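Local atomic coordinates of beta-d-glucoside glucohydrolase (PDB entry 3ZZ1), a protein that probably hydrolyses terminal, non-reducing beta-D-glucosyl residues to release beta-D-glucose, as a secreted family 3 glycoside hydrolase of fungal cellulose degradation. Residues D215-T218 and L219-L223; T401-S405 and Q406-V410. All coordinates share one frame; numbering follows the deposited sequence. Where two conformers were deposited one is given.

Interaction 1 of 2, residues D215-T218 and L219-L223; sequences DQYT and LQTVL
Leu219 N donates to Asp215 O at 3.0 Å in the first turn of helix 216-226, which then widens into a pi-type turn; the helix links parallel strands 199-202 and 232-235, consistent with the TIM-barrel-like N-terminal domain of family 3 glycoside hydrolases. Gln216 O marks the change, shared by two donors: Thr221 N lies in the carbonyl plane, Gln220 N (2.8 Å) is tilted from it. From there the bonds reach five residues ahead: Val222 N meets Tyr217 O at 2.8 Å, and Leu223 N meets Thr218 O. Asp215 is the N-cap residue, its OD1 taking a weak capping bond from Tyr217 N.

Among the side chains, Tyr217 carries the contact. With CG anti to the backbone N (chi1 180°), its ring reaches along the helix to Val222, whose CG2 sits over one face, offset toward the rim, in a CH-pi contact 3.8 Å from the ring centroid. Thr221 approaches the same ring obliquely, with CB near CD1. The phenol OH bonds to His182 of helix 178-194 and to Gln684. Replacing this tyrosine with an alanine would probably leave Val222 CG2 without its aromatic cover and Gln684 and His182 without their shared hydroxyl partner. Leu219 touches Tyr160 and Cys202, while its own CG lies 3.3 Å from Asp215 O.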
ATOM      1  N   ASP A 215       7.173 -18.431  13.644  1.00 15.12           N
ATOM      2  CA  ASP A 215       8.535 -18.397  13.137  1.00 14.94           C
ATOM      3  C   ASP A 215       9.420 -17.567  14.058  1.00 14.40           C
ATOM      4  O   ASP A 215       9.385 -16.336  14.017  1.00 14.54           O
ATOM      5  CB  ASP A 215       8.519 -17.830  11.717  1.00 15.12           C
ATOM      6  CG  ASP A 215       9.843 -17.988  10.989  1.00 16.02           C
ATOM      7  OD1 ASP A 215      10.882 -18.273  11.616  1.00 17.39           O
ATOM      8  OD2 ASP A 215       9.838 -17.807   9.756  1.00 18.00           O
ATOM      9  N   GLN A 216      10.217 -18.254  14.877  1.00 13.91           N
ATOM     10  CA  GLN A 216      11.098 -17.593  15.835  0.50 13.61           C
ATOM     11  C   GLN A 216      12.084 -16.641  15.155  1.00 13.42           C
ATOM     12  O   GLN A 216      12.300 -15.521  15.633  1.00 13.24           O
ATOM     13  CB  GLN A 216      11.834 -18.622  16.700  0.50 13.62           C
ATOM     14  CG  GLN A 216      12.532 -18.030  17.917  0.50 13.99           C
ATOM     15  CD  GLN A 216      13.183 -19.083  18.788  0.50 14.84           C
ATOM     16  OE1 GLN A 216      14.401 -19.079  18.983  0.50 15.50           O
ATOM     17  NE2 GLN A 216      12.377 -19.999  19.312  0.50 15.06           N
ATOM     18  N   TYR A 217      12.675 -17.071  14.041  1.00 13.27           N
ATOM     19  CA  TYR A 217      13.633 -16.214  13.327  1.00 13.27           C
ATOM     20  C   TYR A 217      13.029 -14.865  12.895  1.00 13.08           C
ATOM     21  O   TYR A 217      13.541 -13.807  13.269  1.00 13.39           O
ATOM     22  CB  TYR A 217      14.303 -16.935  12.144  1.00 13.18           C
ATOM     23  CG  TYR A 217      15.287 -16.044  11.407  1.00 13.45           C
ATOM     24  CD1 TYR A 217      16.501 -15.678  11.994  1.00 12.71           C
ATOM     25  CD2 TYR A 217      14.994 -15.546  10.138  1.00 12.99           C
ATOM     26  CE1 TYR A 217      17.399 -14.843  11.337  1.00 12.62           C
ATOM     27  CE2 TYR A 217      15.891 -14.721   9.467  1.00 12.74           C
ATOM     28  CZ  TYR A 217      17.093 -14.371  10.074  1.00 12.97           C
ATOM     29  OH  TYR A 217      17.983 -13.541   9.419  1.00 12.27           O
ATOM     30  N   THR A 218      11.936 -14.897  12.136  1.00 12.97           N
ATOM     31  CA  THR A 218      11.349 -13.655  11.609  1.00 12.74           C
ATOM     32  C   THR A 218      10.684 -12.800  12.693  1.00 12.81           C
ATOM     33  O   THR A 218      10.843 -11.575  12.704  1.00 12.90           O
ATOM     34  CB  THR A 218      10.358 -13.911  10.443  1.00 12.66           C
ATOM     35  OG1 THR A 218       9.341 -14.822  10.862  1.00 12.21           O
ATOM     36  CG2 THR A 218      11.080 -14.487   9.232  1.00 12.44           C
ATOM     37  N   LEU A 219       9.957 -13.445  13.604  1.00 12.76           N
ATOM     38  CA  LEU A 219       9.258 -12.735  14.684  1.00 13.01           C
ATOM     39  C   LEU A 219      10.198 -12.210  15.769  1.00 12.79           C
ATOM     40  O   LEU A 219      10.144 -11.036  16.125  1.00 12.91           O
ATOM     41  CB  LEU A 219       8.176 -13.614  15.326  1.00 12.93           C
ATOM     42  CG  LEU A 219       6.969 -14.066  14.491  1.00 13.44           C
ATOM     43  CD1 LEU A 219       6.066 -14.952  15.339  1.00 13.47           C
ATOM     44  CD2 LEU A 219       6.176 -12.887  13.920  1.00 13.07           C
ATOM     45  N   GLN A 220      11.047 -13.082  16.301  1.00 12.67           N
ATOM     46  CA  GLN A 220      11.896 -12.699  17.425  1.00 12.73           C
ATOM     47  C   GLN A 220      13.197 -12.059  16.966  1.00 12.68           C
ATOM     48  O   GLN A 220      13.492 -10.927  17.340  1.00 12.73           O
ATOM     49  CB  GLN A 220      12.171 -13.891  18.353  1.00 12.70           C
ATOM     50  CG  GLN A 220      12.902 -13.526  19.645  1.00 12.67           C
ATOM     51  CD  GLN A 220      12.104 -12.570  20.521  1.00 12.68           C
ATOM     52  OE1 GLN A 220      10.957 -12.839  20.881  1.00 12.73           O
ATOM     53  NE2 GLN A 220      12.711 -11.442  20.861  1.00 12.71           N
ATOM     54  N   THR A 221      13.968 -12.780  16.157  1.00 12.76           N
ATOM     55  CA  THR A 221      15.292 -12.309  15.766  1.00 12.93           C
ATOM     56  C   THR A 221      15.211 -11.102  14.833  1.00 12.76           C
ATOM     57  O   THR A 221      15.800 -10.066  15.125  1.00 12.78           O
ATOM     58  CB  THR A 221      16.151 -13.442  15.159  1.00 13.15           C
ATOM     59  OG1 THR A 221      16.283 -14.493  16.118  1.00 13.85           O
ATOM     60  CG2 THR A 221      17.541 -12.937  14.791  1.00 13.29           C
ATOM     61  N   VAL A 222      14.467 -11.222  13.736  1.00 12.72           N
ATOM     62  CA  VAL A 222      14.386 -10.125  12.768  1.00 12.59           C
ATOM     63  C   VAL A 222      13.555  -8.937  13.269  1.00 12.53           C
ATOM     64  O   VAL A 222      14.094  -7.854  13.480  1.00 12.82           O
ATOM     65  CB  VAL A 222      13.884 -10.593  11.379  1.00 12.71           C
ATOM     66  CG1 VAL A 222      13.902  -9.433  10.387  1.00 12.34           C
ATOM     67  CG2 VAL A 222      14.740 -11.737  10.859  1.00 12.66           C
ATOM     68  N   LEU A 223      12.254  -9.139  13.458  1.00 12.44           N
ATOM     69  CA  LEU A 223      11.358  -8.037  13.811  1.00 12.31           C
ATOM     70  C   LEU A 223      11.701  -7.418  15.161  1.00 12.15           C
ATOM     71  O   LEU A 223      11.850  -6.206  15.275  1.00 12.07           O
ATOM     72  CB  LEU A 223       9.885  -8.477  13.771  1.00 12.02           C
ATOM     73  CG  LEU A 223       8.777  -7.473  14.131  1.00 11.73           C
ATOM     74  CD1 LEU A 223       8.829  -6.208  13.281  1.00 11.50           C
ATOM     75  CD2 LEU A 223       7.406  -8.130  14.003  1.00 10.56           C
TER

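Interaction 2 of 2, residues T401-S405 and Q406-V410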
ATOM      1  N   THR A 401     -22.453  16.275 -16.086  1.00 18.36           N
ATOM      2  CA  THR A 401     -22.611  17.602 -15.472  1.00 18.73           C
ATOM      3  C   THR A 401     -21.640  18.635 -16.054  1.00 19.16           C
ATOM      4  O   THR A 401     -22.048  19.756 -16.376  1.00 19.47           O
ATOM      5  CB  THR A 401     -22.459  17.542 -13.938  1.00 18.58           C
ATOM      6  OG1 THR A 401     -23.514  16.745 -13.392  1.00 18.99           O
ATOM      7  CG2 THR A 401     -22.518  18.940 -13.310  1.00 18.32           C
ATOM      8  N   ARG A 402     -20.369  18.262 -16.192  1.00 19.36           N
ATOM      9  CA  ARG A 402     -19.350  19.198 -16.677  1.00 19.68           C
ATOM     10  C   ARG A 402     -19.547  19.535 -18.151  1.00 19.80           C
ATOM     11  O   ARG A 402     -19.403  20.688 -18.554  1.00 19.87           O
ATOM     12  CB  ARG A 402     -17.932  18.663 -16.420  1.00 19.60           C
ATOM     13  CG  ARG A 402     -16.791  19.586 -16.887  1.00 19.99           C
ATOM     14  CD  ARG A 402     -16.793  20.939 -16.167  1.00 21.28           C
ATOM     15  NE  ARG A 402     -15.704  21.818 -16.603  1.00 22.02           N
ATOM     16  CZ  ARG A 402     -14.551  21.972 -15.953  1.00 22.38           C
ATOM     17  NH1 ARG A 402     -14.314  21.302 -14.830  1.00 22.27           N
ATOM     18  NH2 ARG A 402     -13.629  22.798 -16.426  1.00 22.70           N
ATOM     19  N   ALA A 403     -19.882  18.524 -18.945  1.00 20.17           N
ATOM     20  CA  ALA A 403     -20.079  18.701 -20.379  1.00 20.64           C
ATOM     21  C   ALA A 403     -21.357  19.483 -20.702  1.00 20.91           C
ATOM     22  O   ALA A 403     -21.347  20.347 -21.581  1.00 20.96           O
ATOM     23  CB  ALA A 403     -20.070  17.356 -21.088  1.00 20.63           C
ATOM     24  N   SER A 404     -22.445  19.185 -19.989  1.00 21.32           N
ATOM     25  CA  SER A 404     -23.717  19.895 -20.165  1.00 21.78           C
ATOM     26  C   SER A 404     -23.594  21.381 -19.834  1.00 22.30           C
ATOM     27  O   SER A 404     -24.283  22.216 -20.431  1.00 22.50           O
ATOM     28  CB  SER A 404     -24.824  19.272 -19.304  1.00 21.83           C
ATOM     29  OG  SER A 404     -25.038  17.910 -19.634  1.00 21.64           O
ATOM     30  N   SER A 405     -22.709  21.702 -18.888  1.00 22.53           N
ATOM     31  CA  SER A 405     -22.483  23.082 -18.458  1.00 22.74           C
ATOM     32  C   SER A 405     -21.796  23.942 -19.523  1.00 22.78           C
ATOM     33  O   SER A 405     -21.773  25.165 -19.406  1.00 22.90           O
ATOM     34  CB  SER A 405     -21.672  23.115 -17.156  1.00 22.68           C
ATOM     35  OG  SER A 405     -20.290  22.940 -17.414  1.00 22.56           O
ATOM     36  N   GLN A 406     -21.232  23.303 -20.548  1.00 22.96           N
ATOM     37  CA  GLN A 406     -20.576  24.025 -21.647  1.00 23.05           C
ATOM     38  C   GLN A 406     -21.266  23.816 -23.003  1.00 22.94           C
ATOM     39  O   GLN A 406     -20.753  24.247 -24.045  1.00 22.91           O
ATOM     40  CB  GLN A 406     -19.085  23.669 -21.725  1.00 23.21           C
ATOM     41  CG  GLN A 406     -18.797  22.204 -22.037  1.00 23.77           C
ATOM     42  CD  GLN A 406     -17.310  21.882 -22.126  1.00 24.24           C
ATOM     43  OE1 GLN A 406     -16.459  22.647 -21.660  1.00 23.60           O
ATOM     44  NE2 GLN A 406     -16.992  20.731 -22.722  1.00 23.74           N
ATOM     45  N   GLY A 407     -22.427  23.164 -22.981  1.00 22.74           N
ATOM     46  CA  GLY A 407     -23.202  22.916 -24.195  1.00 22.49           C
ATOM     47  C   GLY A 407     -22.862  21.629 -24.927  1.00 22.41           C
ATOM     48  O   GLY A 407     -23.381  21.379 -26.016  1.00 22.61           O
ATOM     49  N   THR A 408     -21.997  20.809 -24.332  1.00 22.20           N
ATOM     50  CA  THR A 408     -21.602  19.532 -24.930  1.00 21.89           C
ATOM     51  C   THR A 408     -22.682  18.464 -24.724  1.00 21.76           C
ATOM     52  O   THR A 408     -23.115  18.209 -23.600  1.00 21.78           O
ATOM     53  CB  THR A 408     -20.236  19.032 -24.382  1.00 21.91           C
ATOM     54  OG1 THR A 408     -19.230  20.030 -24.596  1.00 21.60           O
ATOM     55  CG2 THR A 408     -19.800  17.741 -25.074  1.00 21.72           C
ATOM     56  N   GLN A 409     -23.108  17.857 -25.828  1.00 21.62           N
ATOM     57  CA  GLN A 409     -24.067  16.756 -25.827  1.00 21.57           C
ATOM     58  C   GLN A 409     -23.373  15.440 -25.440  1.00 21.12           C
ATOM     59  O   GLN A 409     -22.312  15.112 -25.976  1.00 21.22           O
ATOM     60  CB  GLN A 409     -24.705  16.658 -27.216  1.00 21.85           C
ATOM     61  CG  GLN A 409     -25.415  15.349 -27.532  1.00 23.71           C
ATOM     62  CD  GLN A 409     -25.730  15.211 -29.012  1.00 25.74           C
ATOM     63  OE1 GLN A 409     -26.661  15.842 -29.518  1.00 27.05           O
ATOM     64  NE2 GLN A 409     -24.950  14.386 -29.713  1.00 25.60           N
ATOM     65  N   VAL A 410     -23.964  14.701 -24.504  1.00 20.65           N
ATOM     66  CA  VAL A 410     -23.381  13.443 -24.030  1.00 20.11           C
ATOM     67  C   VAL A 410     -24.256  12.260 -24.416  1.00 19.89           C
ATOM     68  O   VAL A 410     -25.453  12.251 -24.132  1.00 19.68           O
ATOM     69  CB  VAL A 410     -23.155  13.438 -22.493  1.00 20.06           C
ATOM     70  CG1 VAL A 410     -22.424  12.172 -22.049  1.00 19.77           C
ATOM     71  CG2 VAL A 410     -22.373  14.665 -22.060  1.00 20.08           C
TER
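Ala403 and Thr408 face each other where helix 395-404 ends in a Schellman motif and the chain turns into strand 409-413. Thr401 O accepts from Ser405 N near the C-terminal end of the helix. Arg402 follows, and its carbonyl O receives the hydroxyl of Ser405, OG to O 2.7 Å. The OG can turn back to it because chi1 of 80° places it between the backbone N and the carbonyl carbon; the donor comes in tilted from the carbonyl plane. The guanidinium of Arg402 has its charge partner elsewhere, in a salt bridge from NH1 to Asp521.

Ala403 is the hub. Its O is gripped by Thr408 N at 2.9 Å and by Gln406 N at 3.1 Å, which arrive from opposite faces of the carbonyl plane. Its methyl packs against two side chains, with CB 3.7 Å from Thr408 CB and CB equally near Val410 CG2. Ser404 opens a type I turn that ends at Gly407, whose N makes a weak bond to Ser404 O. Gly407 is the C-prime residue with positive phi (89°), a conformation in which a CB would be pressed against the preceding carbonyl O. Ser405 then hands over to Gln406, whose CG lies 3.2 Å from Ala403 O.

Beyond the turn, Thr408 OG1 bonds to Pro346 O, and Trp519 lies against Arg402, Ala403 and Gln406. Strand 409-413 runs parallel to strand 348-352 at the edge of its sheet: Gln409 shares backbone bonds with Ala347 and Ile349, while Val410 touches Val351 on strand 348-352 as well as Tyr396 and Asn400 on helix 395-404.

Following the chain from the N terminus, interaction 1 comes first, within the family 3 N-terminal region, where residues 215-223 start helix 216-226 and set it against helix 178-194 and strands 154-160 and 199-202. Interaction 2 follows within the C-terminal family region, where residues 401-410 close the short turn between helix 395-404 and strand 409-413. Each contact joins adjoining segments, so neither encloses a long loop, and the two lie in series without nesting or crossing. The centres of interaction 1 and interaction 2 are about 59 Å apart, on opposite sides of the chain's centre. One shapes the start of a helix, the other the end of one.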